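Local coordinates for p-47 protein (Clostridium botulinum E1 str. 'BoNT E Beluga', PDB 5WIX) that is of unknown function but folds like bactericidal/permeability-increasing protein, with a TULIP-domain architecture that in relatives binds lipids, at residues I238-F243 against D272-I277; P250-N255 against L391-A396; L283-I288 against K385-S390; I299-M304 against R315-V320; K311-L316 against N333-T338. One frame throughout, in Å; residues are numbered along the deposited sequence.

Interaction 1: I238-F243 against D272-I277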
# COMPACT_ATOMS: atom_id res chain seq x y z
N ILE A 238 1.41 -3.08 0.74
CA ILE A 238 1.62 -3.85 -0.50
C ILE A 238 1.36 -5.35 -0.28
O ILE A 238 1.90 -5.95 0.66
CB ILE A 238 3.04 -3.67 -1.04
CG1 ILE A 238 3.24 -2.26 -1.58
CG2 ILE A 238 3.32 -4.67 -2.12
CD1 ILE A 238 4.66 -1.77 -1.44
N SER A 239 0.52 -5.93 -1.15
CA SER A 239 0.21 -7.36 -1.11
C SER A 239 1.48 -8.20 -1.20
O SER A 239 2.49 -7.74 -1.73
CB SER A 239 -0.74 -7.73 -2.25
OG SER A 239 -0.02 -7.85 -3.47
N GLU A 240 1.42 -9.45 -0.73
CA GLU A 240 2.59 -10.32 -0.80
C GLU A 240 3.10 -10.47 -2.24
O GLU A 240 4.31 -10.33 -2.48
CB GLU A 240 2.29 -11.70 -0.22
CG GLU A 240 3.22 -12.79 -0.75
CD GLU A 240 3.22 -14.05 0.10
OE1 GLU A 240 2.87 -15.12 -0.43
OE2 GLU A 240 3.59 -13.97 1.29
N LYS A 241 2.20 -10.73 -3.18
CA LYS A 241 2.59 -10.97 -4.56
C LYS A 241 3.41 -9.80 -5.09
O LYS A 241 4.59 -9.96 -5.42
CB LYS A 241 1.37 -11.21 -5.46
CG LYS A 241 1.72 -11.51 -6.92
CD LYS A 241 0.48 -11.92 -7.75
CE LYS A 241 0.06 -10.82 -8.74
NZ LYS A 241 1.23 -10.20 -9.47
N LEU A 242 2.82 -8.61 -5.12
CA LEU A 242 3.52 -7.43 -5.65
C LEU A 242 4.90 -7.25 -5.03
O LEU A 242 5.87 -6.83 -5.69
CB LEU A 242 2.69 -6.18 -5.42
CG LEU A 242 1.38 -6.15 -6.22
CD1 LEU A 242 0.69 -4.83 -6.01
CD2 LEU A 242 1.65 -6.37 -7.70
N PHE A 243 5.00 -7.60 -3.75
CA PHE A 243 6.28 -7.56 -3.05
C PHE A 243 7.27 -8.55 -3.65
O PHE A 243 8.40 -8.18 -3.99
CB PHE A 243 6.09 -7.86 -1.58
CG PHE A 243 7.37 -8.23 -0.88
CD1 PHE A 243 8.29 -7.26 -0.53
CD2 PHE A 243 7.62 -9.55 -0.53
CE1 PHE A 243 9.46 -7.60 0.14
CE2 PHE A 243 8.79 -9.90 0.14
CZ PHE A 243 9.71 -8.92 0.48
N ASP A 272 -4.62 -14.74 -5.24
CA ASP A 272 -4.51 -13.57 -6.11
C ASP A 272 -3.66 -12.51 -5.42
O ASP A 272 -3.44 -11.44 -5.98
CB ASP A 272 -5.89 -12.99 -6.45
CG ASP A 272 -6.79 -14.00 -7.13
OD1 ASP A 272 -6.48 -14.37 -8.28
OD2 ASP A 272 -7.80 -14.41 -6.51
N THR A 273 -3.19 -12.82 -4.21
CA THR A 273 -2.28 -11.93 -3.47
C THR A 273 -1.12 -12.68 -2.81
O THR A 273 -0.21 -12.07 -2.26
CB THR A 273 -3.03 -11.17 -2.38
OG1 THR A 273 -3.70 -12.11 -1.53
CG2 THR A 273 -4.06 -10.22 -2.99
N THR A 274 -1.16 -14.01 -2.87
CA THR A 274 -0.11 -14.86 -2.32
C THR A 274 0.73 -15.41 -3.47
O THR A 274 0.17 -15.88 -4.46
CB THR A 274 -0.71 -16.01 -1.50
OG1 THR A 274 -1.59 -15.45 -0.51
CG2 THR A 274 0.35 -16.82 -0.79
N GLY A 275 2.06 -15.36 -3.35
CA GLY A 275 2.92 -15.76 -4.45
C GLY A 275 4.28 -16.36 -4.12
O GLY A 275 4.96 -15.92 -3.18
N ILE A 276 4.69 -17.34 -4.92
CA ILE A 276 6.00 -18.01 -4.78
C ILE A 276 6.96 -17.72 -5.95
O ILE A 276 6.56 -17.66 -7.11
CB ILE A 276 5.82 -19.53 -4.65
CG1 ILE A 276 5.18 -19.86 -3.31
CG2 ILE A 276 7.15 -20.27 -4.77
CD1 ILE A 276 5.22 -21.34 -2.97
N ILE A 277 8.24 -17.54 -5.63
CA ILE A 277 9.26 -17.40 -6.66
C ILE A 277 9.82 -18.75 -7.11
O ILE A 277 10.51 -19.44 -6.35
CB ILE A 277 10.43 -16.55 -6.17
CG1 ILE A 277 9.96 -15.13 -5.85
CG2 ILE A 277 11.53 -16.53 -7.22
CD1 ILE A 277 11.06 -14.17 -5.34
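Glu240 and Lys241, at the start of helix 240-252, grip the loop Asp272-Thr274 and the first residue of strand 275-279. Glu240 OE1 accepts from Gly275 N at 3.0 Å with an N-H...O angle of 155°, through the lone pair that faces away from OE2. Its CG stands anti to the backbone N (chi1 157°) and the chain beyond is extended, which carries the carboxylate past Thr273 to Gly275; Glu240 CB lies 3.2 Å from Thr273 O. That carbonyl accepts a hydrogen bond from Lys241 N at 2.9 Å, the donor sitting 45° above the carbonyl plane. Farther out, Ser239 CB packs 4.1 Å from Thr273 CB. Ser239 is the helix N-cap, its OG taking a weak bond from Leu242 N (3.4 Å), while the Lys241 amine turns away to a salt bridge with Glu245. Leu306 and Val424 touch the Glu240 side chain. An N-capped helix start is thus fastened to the turn of a beta hairpin, strands 265-269 and 275-279, in a TULIP-type fold.

Interaction 2: P250-N255 against L391-A396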
# COMPACT_ATOMS: atom_id res chain seq x y z
N PRO A 250 13.46 -8.55 -8.40
CA PRO A 250 14.38 -7.69 -9.17
C PRO A 250 15.77 -7.66 -8.60
O PRO A 250 16.73 -7.71 -9.37
CB PRO A 250 13.74 -6.31 -9.07
CG PRO A 250 12.27 -6.59 -8.90
CD PRO A 250 12.19 -7.85 -8.08
N LYS A 251 15.90 -7.61 -7.28
CA LYS A 251 17.23 -7.60 -6.68
C LYS A 251 17.89 -8.99 -6.79
O LYS A 251 18.95 -9.13 -7.41
CB LYS A 251 17.19 -7.16 -5.22
CG LYS A 251 18.57 -7.03 -4.58
CD LYS A 251 19.49 -6.11 -5.36
CE LYS A 251 20.91 -6.14 -4.80
NZ LYS A 251 21.92 -5.53 -5.72
N LEU A 252 17.24 -9.98 -6.20
CA LEU A 252 17.67 -11.38 -6.19
C LEU A 252 18.12 -11.84 -7.55
O LEU A 252 19.23 -12.34 -7.72
CB LEU A 252 16.51 -12.27 -5.72
CG LEU A 252 16.63 -13.80 -5.74
CD1 LEU A 252 17.48 -14.25 -4.57
CD2 LEU A 252 15.28 -14.47 -5.69
N SER A 253 17.26 -11.63 -8.53
CA SER A 253 17.48 -12.17 -9.87
C SER A 253 18.67 -11.51 -10.61
O SER A 253 18.99 -11.87 -11.74
CB SER A 253 16.20 -12.00 -10.67
OG SER A 253 16.07 -10.66 -11.09
N SER A 254 19.32 -10.55 -9.95
CA SER A 254 20.48 -9.86 -10.50
C SER A 254 21.60 -9.98 -9.49
O SER A 254 22.53 -9.17 -9.48
CB SER A 254 20.19 -8.38 -10.76
OG SER A 254 20.40 -7.60 -9.58
N ASN A 255 21.48 -10.95 -8.59
CA ASN A 255 22.51 -11.12 -7.59
C ASN A 255 23.26 -12.43 -7.80
O ASN A 255 23.97 -12.89 -6.89
CB ASN A 255 21.91 -11.11 -6.18
CG ASN A 255 22.84 -10.47 -5.18
OD1 ASN A 255 23.45 -9.42 -5.47
ND2 ASN A 255 22.98 -11.09 -3.99
N LEU A 391 21.92 -14.92 -1.58
CA LEU A 391 20.65 -14.68 -0.91
C LEU A 391 20.72 -13.59 0.17
O LEU A 391 19.77 -13.40 0.91
CB LEU A 391 20.15 -15.96 -0.26
CG LEU A 391 19.96 -17.09 -1.25
CD1 LEU A 391 19.31 -18.29 -0.56
CD2 LEU A 391 19.11 -16.61 -2.42
N ALA A 392 21.86 -12.90 0.27
CA ALA A 392 22.04 -11.92 1.34
C ALA A 392 22.43 -10.57 0.80
O ALA A 392 23.61 -10.23 0.73
CB ALA A 392 23.07 -12.40 2.34
N PHE A 393 21.41 -9.80 0.47
CA PHE A 393 21.57 -8.53 -0.21
C PHE A 393 20.73 -7.43 0.44
O PHE A 393 20.13 -7.63 1.49
CB PHE A 393 21.17 -8.71 -1.67
CG PHE A 393 19.91 -9.49 -1.85
CD1 PHE A 393 18.66 -8.87 -1.73
CD2 PHE A 393 19.97 -10.86 -2.06
CE1 PHE A 393 17.47 -9.60 -1.87
CE2 PHE A 393 18.80 -11.61 -2.21
CZ PHE A 393 17.54 -10.96 -2.11
N GLU A 394 20.68 -6.27 -0.22
CA GLU A 394 19.94 -5.09 0.23
C GLU A 394 19.20 -4.49 -0.95
O GLU A 394 19.82 -4.22 -1.98
CB GLU A 394 20.89 -4.05 0.87
CG GLU A 394 20.34 -2.61 0.93
CD GLU A 394 21.25 -1.62 1.66
OE1 GLU A 394 21.40 -1.72 2.91
OE2 GLU A 394 21.79 -0.71 0.99
N LEU A 395 17.89 -4.25 -0.82
CA LEU A 395 17.10 -3.69 -1.93
C LEU A 395 17.54 -2.25 -2.20
O LEU A 395 18.23 -1.63 -1.39
CB LEU A 395 15.61 -3.75 -1.64
CG LEU A 395 14.91 -5.03 -1.16
CD1 LEU A 395 13.38 -4.74 -1.03
CD2 LEU A 395 15.17 -6.24 -2.05
N ALA A 396 17.17 -1.71 -3.36
CA ALA A 396 17.71 -0.40 -3.72
C ALA A 396 16.64 0.62 -4.04
O ALA A 396 16.93 1.77 -4.43
CB ALA A 396 18.66 -0.55 -4.91
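Lys251, Leu252 and Asn255 close round the Phe393 ring, joining the last turn of helix 240-252 to the loop that follows helix 370-390 in this TULIP-type fold. Lys251 comes first: its CG lies 3.4 Å from Phe393 CD1, and the two side chains run past each other in opposite directions. The bend at chi2 (55°) then takes the aliphatic chain along the loop, leaving Lys251 CE 3.6 Å from Glu394 O, while Lys251 CB meets Leu395 CD2 at 3.9 Å. Leu252 works from its backbone as well as its branches, since its N lies above one face of the Phe393 ring, toward the rim. Its CD1 is shared, reaching Leu391 CD2 at 3.6 Å and Phe393 CE2 at 3.8 Å; the two leucines lie side by side and point the same way. A type I turn from Leu252 to Asn255, closed by Asn255 N bonding to Leu252 O, brings the Asn255 side chain back to the ring. No hydrogen bond links the two segments; the Asn255 amide is tied instead to Ser390 O. With its plane 74° from that of the ring, the amide brings ND2 within 3.6 Å of Phe393 CD2.

Interaction 3: L283-I288 against K385-S390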
# COMPACT_ATOMS: atom_id res chain seq x y z
N LEU A 283 19.25 -22.04 -14.26
CA LEU A 283 20.02 -20.87 -13.88
C LEU A 283 21.51 -21.13 -14.04
O LEU A 283 22.07 -22.01 -13.37
CB LEU A 283 19.70 -20.47 -12.43
CG LEU A 283 18.21 -20.55 -12.07
CD1 LEU A 283 17.99 -20.27 -10.57
CD2 LEU A 283 17.40 -19.60 -12.93
N ASN A 284 22.17 -20.37 -14.91
CA ASN A 284 23.61 -20.61 -15.13
C ASN A 284 24.47 -19.78 -14.19
O ASN A 284 24.67 -18.56 -14.39
CB ASN A 284 23.97 -20.33 -16.58
CG ASN A 284 23.13 -21.15 -17.55
OD1 ASN A 284 23.02 -22.38 -17.43
ND2 ASN A 284 22.50 -20.47 -18.50
N TRP A 285 24.98 -20.43 -13.15
CA TRP A 285 25.80 -19.72 -12.17
C TRP A 285 27.06 -19.17 -12.81
O TRP A 285 27.52 -19.64 -13.86
CB TRP A 285 26.18 -20.63 -11.02
CG TRP A 285 26.50 -19.89 -9.79
CD1 TRP A 285 27.73 -19.60 -9.30
CD2 TRP A 285 25.56 -19.33 -8.87
NE1 TRP A 285 27.63 -18.90 -8.12
CE2 TRP A 285 26.30 -18.72 -7.84
CE3 TRP A 285 24.17 -19.28 -8.82
CZ2 TRP A 285 25.70 -18.07 -6.78
CZ3 TRP A 285 23.57 -18.64 -7.77
CH2 TRP A 285 24.34 -18.03 -6.76
N TYR A 286 27.62 -18.16 -12.17
CA TYR A 286 28.87 -17.60 -12.64
C TYR A 286 30.06 -18.50 -12.25
O TYR A 286 29.92 -19.40 -11.43
CB TYR A 286 29.05 -16.18 -12.10
CG TYR A 286 29.21 -16.08 -10.60
CD1 TYR A 286 30.46 -16.19 -10.01
CD2 TYR A 286 28.11 -15.84 -9.78
CE1 TYR A 286 30.61 -16.08 -8.63
CE2 TYR A 286 28.25 -15.72 -8.39
CZ TYR A 286 29.51 -15.84 -7.83
OH TYR A 286 29.67 -15.74 -6.46
N GLY A 287 31.22 -18.27 -12.85
CA GLY A 287 32.34 -19.15 -12.63
C GLY A 287 33.05 -19.00 -11.28
O GLY A 287 33.46 -17.90 -10.91
N ILE A 288 33.24 -20.14 -10.59
CA ILE A 288 34.01 -20.23 -9.34
C ILE A 288 35.34 -20.96 -9.51
O ILE A 288 35.35 -22.11 -9.92
CB ILE A 288 33.24 -21.02 -8.25
CG1 ILE A 288 31.86 -20.41 -8.00
CG2 ILE A 288 34.04 -21.07 -6.96
CD1 ILE A 288 30.89 -21.44 -7.45
N LYS A 385 28.15 -22.49 -1.03
CA LYS A 385 28.44 -21.23 -0.37
C LYS A 385 28.07 -20.09 -1.30
O LYS A 385 27.36 -19.18 -0.91
CB LYS A 385 29.92 -21.17 0.05
CG LYS A 385 30.22 -22.22 1.14
CD LYS A 385 31.66 -22.17 1.67
CE LYS A 385 31.86 -23.18 2.82
NZ LYS A 385 33.26 -23.14 3.37
N SER A 386 28.51 -20.19 -2.55
CA SER A 386 28.22 -19.15 -3.53
C SER A 386 26.73 -18.85 -3.58
O SER A 386 26.35 -17.69 -3.63
CB SER A 386 28.70 -19.56 -4.92
OG SER A 386 29.13 -18.40 -5.64
N PHE A 387 25.91 -19.90 -3.54
CA PHE A 387 24.45 -19.78 -3.61
C PHE A 387 23.88 -18.97 -2.44
O PHE A 387 23.34 -17.87 -2.60
CB PHE A 387 23.80 -21.16 -3.61
CG PHE A 387 24.11 -21.98 -4.82
CD1 PHE A 387 24.64 -21.41 -5.96
CD2 PHE A 387 23.84 -23.35 -4.81
CE1 PHE A 387 24.91 -22.18 -7.07
CE2 PHE A 387 24.11 -24.14 -5.91
CZ PHE A 387 24.65 -23.55 -7.04
N ARG A 388 24.00 -19.58 -1.26
CA ARG A 388 23.68 -18.91 -0.02
C ARG A 388 24.12 -17.45 -0.00
O ARG A 388 23.32 -16.56 0.23
CB ARG A 388 24.33 -19.65 1.15
CG ARG A 388 24.26 -18.87 2.44
CD ARG A 388 24.82 -19.66 3.59
NE ARG A 388 26.25 -19.80 3.47
CZ ARG A 388 26.97 -20.69 4.15
NH1 ARG A 388 26.36 -21.53 4.99
NH2 ARG A 388 28.29 -20.75 3.97
N ASP A 389 25.39 -17.21 -0.30
CA ASP A 389 25.94 -15.86 -0.27
C ASP A 389 25.09 -14.87 -1.10
O ASP A 389 25.01 -13.68 -0.77
CB ASP A 389 27.40 -15.87 -0.76
CG ASP A 389 28.40 -16.32 0.32
OD1 ASP A 389 28.03 -17.13 1.21
OD2 ASP A 389 29.56 -15.86 0.26
N SER A 390 24.44 -15.38 -2.15
CA SER A 390 23.73 -14.52 -3.10
C SER A 390 22.36 -14.17 -2.58
O SER A 390 21.70 -13.29 -3.12
CB SER A 390 23.58 -15.19 -4.47
OG SER A 390 22.58 -16.20 -4.40
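Trp285 has the most surface buried here, pressed between its neighbour Tyr286 and helix 370-390, the long helix that lies against the curved antiparallel sheet of the TULIP-type fold. Its CG, anti to the backbone N (chi1 -156°), carries the indole across to the helix. Phe387 meets the indole in a T-shaped stack: the edge of the phenyl ring is turned to the face of Trp285, with the centroid of its six-membered ring 4.5 Å from that of Phe387 and the planes at 72°. The CD1-CE1 edge of Phe387 does the touching, CE1 coming 3.4 Å from Trp285 CD2. Tyr286 covers the opposite indole face, its CD2 lying 3.5 Å above the Trp285 plane and offset toward the rim, so the indole is clamped from both sides. Ser386 helps to set the rotation of the indole from its edge. Trp285 NE1 donates to Ser386 OG at 2.9 Å, with an N-H...O angle of 144°. This bond satisfies the one polar side-chain atom of a buried tryptophan. Ser386 CB also lies 3.8 Å from Ile288 CD1. Beyond the segments, Pro297 and Ile299 of strand 293-307 and Met256 also touch Trp285. The far rim of the indole ends at Ser390, whose OG lies in the ring plane 3.5 Å from Trp285 CH2 while donating to Phe387 O at 2.6 Å.

Interaction 4: I299-M304 against R315-V320; sequences INDFSM and RLSGIV
Residues 302-304 and 315-320 pair as antiparallel strands at 170° in a beta hairpin, and a classic beta bulge interrupts the register where Asn300 and Asp301 both face Ser317. The evidence is at Ser317 O, which accepts from Asn300 N at 2.7 Å and from Asp301 N at 3.2 Å. Ser317 N returns a bond to Asp301 O (3.0 Å), and Arg315 N reaches Ser303 O at 2.8 Å. At the bulge the side chains add a bond of their own: Ser317 OG donates to Asp301 OD1 at 2.7 Å, meeting the carboxylate on its syn side but 32° out of its plane. Asp301 CG stands between its backbone N and carbonyl carbon (chi1 51°), which brings the carboxylate back toward the partner strand. The face bearing Phe302 and Leu316 is apolar. There Leu316 CB is 3.7 Å from both Ile299 CG2 and Phe302 CD1, and Phe387 of helix 370-390 touches Ile299 and Leu316. Next to the bulge Gly318 passes close to Ile299, backbone against backbone. The chemistry is therefore divided: a polar Asp-Ser bond reinforces the bulge on the more exposed side, while aliphatic and aromatic contacts carry the side toward the helix.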
# COMPACT_ATOMS: atom_id res chain seq x y z
N ILE A 299 21.94 -24.39 -11.14
CA ILE A 299 20.76 -24.73 -10.36
C ILE A 299 19.61 -25.09 -11.31
O ILE A 299 19.30 -24.33 -12.23
CB ILE A 299 20.33 -23.57 -9.44
CG1 ILE A 299 21.47 -23.18 -8.49
CG2 ILE A 299 19.14 -24.00 -8.63
CD1 ILE A 299 21.79 -21.69 -8.47
N ASN A 300 18.97 -26.23 -11.06
CA ASN A 300 17.97 -26.75 -11.99
C ASN A 300 16.52 -26.47 -11.64
O ASN A 300 15.69 -26.30 -12.54
CB ASN A 300 18.16 -28.24 -12.15
CG ASN A 300 19.22 -28.57 -13.14
OD1 ASN A 300 19.30 -27.95 -14.21
ND2 ASN A 300 20.08 -29.53 -12.81
N ASP A 301 16.20 -26.47 -10.34
CA ASP A 301 14.92 -25.94 -9.85
C ASP A 301 15.14 -25.08 -8.59
O ASP A 301 15.96 -25.41 -7.72
CB ASP A 301 13.90 -27.05 -9.59
CG ASP A 301 14.44 -28.16 -8.72
OD1 ASP A 301 15.23 -27.89 -7.79
OD2 ASP A 301 14.06 -29.33 -8.97
N PHE A 302 14.42 -23.97 -8.52
CA PHE A 302 14.67 -22.97 -7.50
C PHE A 302 13.35 -22.48 -6.96
O PHE A 302 12.41 -22.26 -7.72
CB PHE A 302 15.45 -21.81 -8.09
CG PHE A 302 15.71 -20.68 -7.15
CD1 PHE A 302 16.95 -20.55 -6.52
CD2 PHE A 302 14.76 -19.71 -6.93
CE1 PHE A 302 17.22 -19.49 -5.68
CE2 PHE A 302 15.01 -18.65 -6.09
CZ PHE A 302 16.25 -18.54 -5.47
N SER A 303 13.30 -22.29 -5.65
CA SER A 303 12.07 -21.85 -5.01
C SER A 303 12.35 -20.94 -3.82
O SER A 303 13.20 -21.23 -2.98
CB SER A 303 11.24 -23.05 -4.58
OG SER A 303 10.97 -22.95 -3.19
N MET A 304 11.64 -19.82 -3.78
CA MET A 304 11.69 -18.91 -2.64
C MET A 304 10.26 -18.50 -2.28
O MET A 304 9.63 -17.77 -3.03
CB MET A 304 12.54 -17.68 -2.98
CG MET A 304 13.04 -16.88 -1.77
SD MET A 304 14.03 -15.42 -2.20
CE MET A 304 15.31 -15.44 -0.93
N ARG A 315 14.82 -22.83 -1.41
CA ARG A 315 14.93 -24.27 -1.64
C ARG A 315 15.32 -24.53 -3.08
O ARG A 315 14.46 -24.59 -3.96
CB ARG A 315 13.61 -24.95 -1.31
CG ARG A 315 13.74 -26.27 -0.59
CD ARG A 315 12.37 -26.94 -0.41
NE ARG A 315 11.42 -26.08 0.30
CZ ARG A 315 10.11 -26.07 0.07
NH1 ARG A 315 9.58 -26.87 -0.85
NH2 ARG A 315 9.32 -25.25 0.77
N LEU A 316 16.62 -24.68 -3.32
CA LEU A 316 17.15 -24.93 -4.67
C LEU A 316 17.88 -26.26 -4.80
O LEU A 316 18.36 -26.83 -3.82
CB LEU A 316 18.10 -23.81 -5.09
CG LEU A 316 19.24 -23.44 -4.14
CD1 LEU A 316 20.44 -24.40 -4.26
CD2 LEU A 316 19.68 -21.99 -4.35
N SER A 317 18.02 -26.72 -6.03
CA SER A 317 18.86 -27.87 -6.31
C SER A 317 19.40 -27.86 -7.73
O SER A 317 18.77 -27.35 -8.65
CB SER A 317 18.10 -29.16 -6.06
OG SER A 317 17.31 -29.49 -7.18
N GLY A 318 20.58 -28.44 -7.90
CA GLY A 318 21.26 -28.46 -9.18
C GLY A 318 22.59 -29.17 -9.06
O GLY A 318 22.85 -29.84 -8.06
N ILE A 319 23.44 -29.01 -10.07
CA ILE A 319 24.70 -29.73 -10.12
C ILE A 319 25.86 -28.85 -10.55
O ILE A 319 25.66 -27.72 -10.99
CB ILE A 319 24.62 -30.92 -11.08
CG1 ILE A 319 23.81 -30.52 -12.32
CG2 ILE A 319 23.97 -32.12 -10.39
CD1 ILE A 319 24.65 -30.03 -13.46
N VAL A 320 27.07 -29.39 -10.42
CA VAL A 320 28.26 -28.73 -10.94
C VAL A 320 29.18 -29.75 -11.60
O VAL A 320 29.67 -30.67 -10.94
CB VAL A 320 29.01 -27.95 -9.85
CG1 VAL A 320 29.13 -28.78 -8.58
CG2 VAL A 320 30.38 -27.55 -10.35

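Interaction 5: K311-L316 against N333-T338; sequences KLKTRL and NMECIT
Backbone hydrogen bonds dominate, joining Leu312 with Thr338, Thr314 with Cys336 and Leu316 with Met334 as successive hydrogen-bonded antiparallel pairs of a hairpin whose segment axes run at 165°. The Leu312 N to Thr338 O bond measures 2.6 Å and that from Cys336 N to Thr314 O 2.9 Å. Cys336 O accepts from Thr314 N and takes a weak bond from Thr314 OG1 at 3.3 Å. Two CA-H...O contacts fill in between, from Ile337 CA to Leu312 O and from Glu335 CA to Thr314 O. Charged groups gather on one face: Glu335 OE1 lies 4.2 Å from both Lys313 NZ and Arg315 NE, beyond salt-bridge range. The lysine's aliphatic part comes nearer, its chain bent at chi2 (139°) and chi3 to lay Lys313 CD 3.3 Å from Glu335 OE1. Apolar contacts occur on both faces. Ile337 CD1 runs alongside Lys313, 3.6 Å from its CD, whereas Leu316 CD1 rests on Met334 CB at 3.8 Å. Phe387 and Arg388 of helix 370-390 touch Met334, and Leu391 touches Thr314, Cys336 and Thr338. Strand pairing thus rests on the backbone; the separated charges probably add only mild attraction, and the face with Leu316, Met334 and Cys336 meets the helix and the loop after it.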
# COMPACT_ATOMS: atom_id res chain seq x y z
N LYS A 311 10.40 -13.89 7.15
CA LYS A 311 11.54 -14.67 6.66
C LYS A 311 11.30 -15.30 5.26
O LYS A 311 10.16 -15.65 4.90
CB LYS A 311 11.92 -15.77 7.67
CG LYS A 311 12.18 -15.30 9.12
CD LYS A 311 12.29 -16.49 10.10
CE LYS A 311 12.10 -16.10 11.56
NZ LYS A 311 10.76 -15.48 11.88
N LEU A 312 12.37 -15.44 4.47
CA LEU A 312 12.31 -16.16 3.19
C LEU A 312 12.96 -17.54 3.29
O LEU A 312 14.09 -17.68 3.77
CB LEU A 312 13.00 -15.34 2.09
CG LEU A 312 12.40 -13.96 1.84
CD1 LEU A 312 13.48 -13.08 1.33
CD2 LEU A 312 11.27 -14.03 0.83
N LYS A 313 12.22 -18.56 2.85
CA LYS A 313 12.70 -19.94 2.82
C LYS A 313 13.12 -20.25 1.39
O LYS A 313 12.28 -20.28 0.48
CB LYS A 313 11.60 -20.92 3.29
CG LYS A 313 11.99 -22.41 3.25
CD LYS A 313 11.46 -23.16 4.50
CE LYS A 313 10.16 -23.92 4.25
NZ LYS A 313 9.59 -24.52 5.50
N THR A 314 14.41 -20.47 1.19
CA THR A 314 14.89 -20.77 -0.15
C THR A 314 15.23 -22.25 -0.29
O THR A 314 15.81 -22.86 0.61
CB THR A 314 16.08 -19.93 -0.49
OG1 THR A 314 15.81 -18.57 -0.08
CG2 THR A 314 16.33 -20.00 -1.97
N ARG A 315 14.82 -22.83 -1.41
CA ARG A 315 14.93 -24.27 -1.64
C ARG A 315 15.32 -24.53 -3.08
O ARG A 315 14.46 -24.59 -3.96
CB ARG A 315 13.61 -24.95 -1.31
CG ARG A 315 13.74 -26.27 -0.59
CD ARG A 315 12.37 -26.94 -0.41
NE ARG A 315 11.42 -26.08 0.30
CZ ARG A 315 10.11 -26.07 0.07
NH1 ARG A 315 9.58 -26.87 -0.85
NH2 ARG A 315 9.32 -25.25 0.77
N LEU A 316 16.62 -24.68 -3.32
CA LEU A 316 17.15 -24.93 -4.67
C LEU A 316 17.88 -26.26 -4.80
O LEU A 316 18.36 -26.83 -3.82
CB LEU A 316 18.10 -23.81 -5.09
CG LEU A 316 19.24 -23.44 -4.14
CD1 LEU A 316 20.44 -24.40 -4.26
CD2 LEU A 316 19.68 -21.99 -4.35
N ASN A 333 22.26 -29.72 -3.13
CA ASN A 333 20.96 -29.38 -2.52
C ASN A 333 21.10 -28.40 -1.35
O ASN A 333 21.86 -28.66 -0.42
CB ASN A 333 20.24 -30.63 -2.02
CG ASN A 333 19.81 -31.56 -3.14
OD1 ASN A 333 18.62 -31.64 -3.48
ND2 ASN A 333 20.77 -32.29 -3.72
N MET A 334 20.37 -27.29 -1.39
CA MET A 334 20.35 -26.35 -0.27
C MET A 334 18.95 -25.95 0.19
O MET A 334 18.04 -25.78 -0.62
CB MET A 334 21.13 -25.08 -0.62
CG MET A 334 21.33 -24.14 0.54
SD MET A 334 22.54 -22.86 0.22
CE MET A 334 21.61 -21.93 -0.98
N GLU A 335 18.77 -25.82 1.51
CA GLU A 335 17.65 -25.06 2.06
C GLU A 335 18.22 -23.96 2.95
O GLU A 335 19.07 -24.21 3.80
CB GLU A 335 16.68 -25.92 2.86
CG GLU A 335 15.47 -25.12 3.38
CD GLU A 335 14.54 -25.90 4.32
OE1 GLU A 335 13.31 -25.90 4.09
OE2 GLU A 335 15.04 -26.49 5.30
N CYS A 336 17.75 -22.73 2.74
CA CYS A 336 18.38 -21.57 3.39
C CYS A 336 17.39 -20.45 3.68
O CYS A 336 16.87 -19.80 2.76
CB CYS A 336 19.52 -21.03 2.53
SG CYS A 336 20.32 -19.56 3.21
N ILE A 337 17.16 -20.24 4.97
CA ILE A 337 16.26 -19.21 5.48
C ILE A 337 16.94 -17.84 5.56
O ILE A 337 17.98 -17.69 6.21
CB ILE A 337 15.77 -19.59 6.85
CG1 ILE A 337 15.38 -21.07 6.88
CG2 ILE A 337 14.64 -18.66 7.28
CD1 ILE A 337 14.21 -21.40 6.02
N THR A 338 16.38 -16.83 4.89
CA THR A 338 16.87 -15.47 5.05
C THR A 338 15.80 -14.63 5.71
O THR A 338 14.62 -15.01 5.69
CB THR A 338 17.26 -14.85 3.72
OG1 THR A 338 16.12 -14.87 2.84
CG2 THR A 338 18.35 -15.64 3.09

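How the interactions relate
Interactions 4 and 5 share Arg315 and Leu316 and use strand 311-322 from its two edges, so both are strand pairings ruled by backbone bonds. Interactions 2 and 3 bring helix ends and loops together through aromatic side chains, and Asn255 ND2 to Ser390 O joins them directly. Phe387 of interaction 3 meets Ile299 and Leu316, linking the helix to the sheet. Interaction 1, nearest the chain centre and polar, shares helix 240-252 with interaction 2; its strand 275-279 belongs to the same sheet and pairs with interaction 4 through a probable hydrogen bond from Met304 N to Ile277 O. All five are partly buried, but largely buried residues carry 2 and 3, against the exposed polar side of 4 and the charged face of 5.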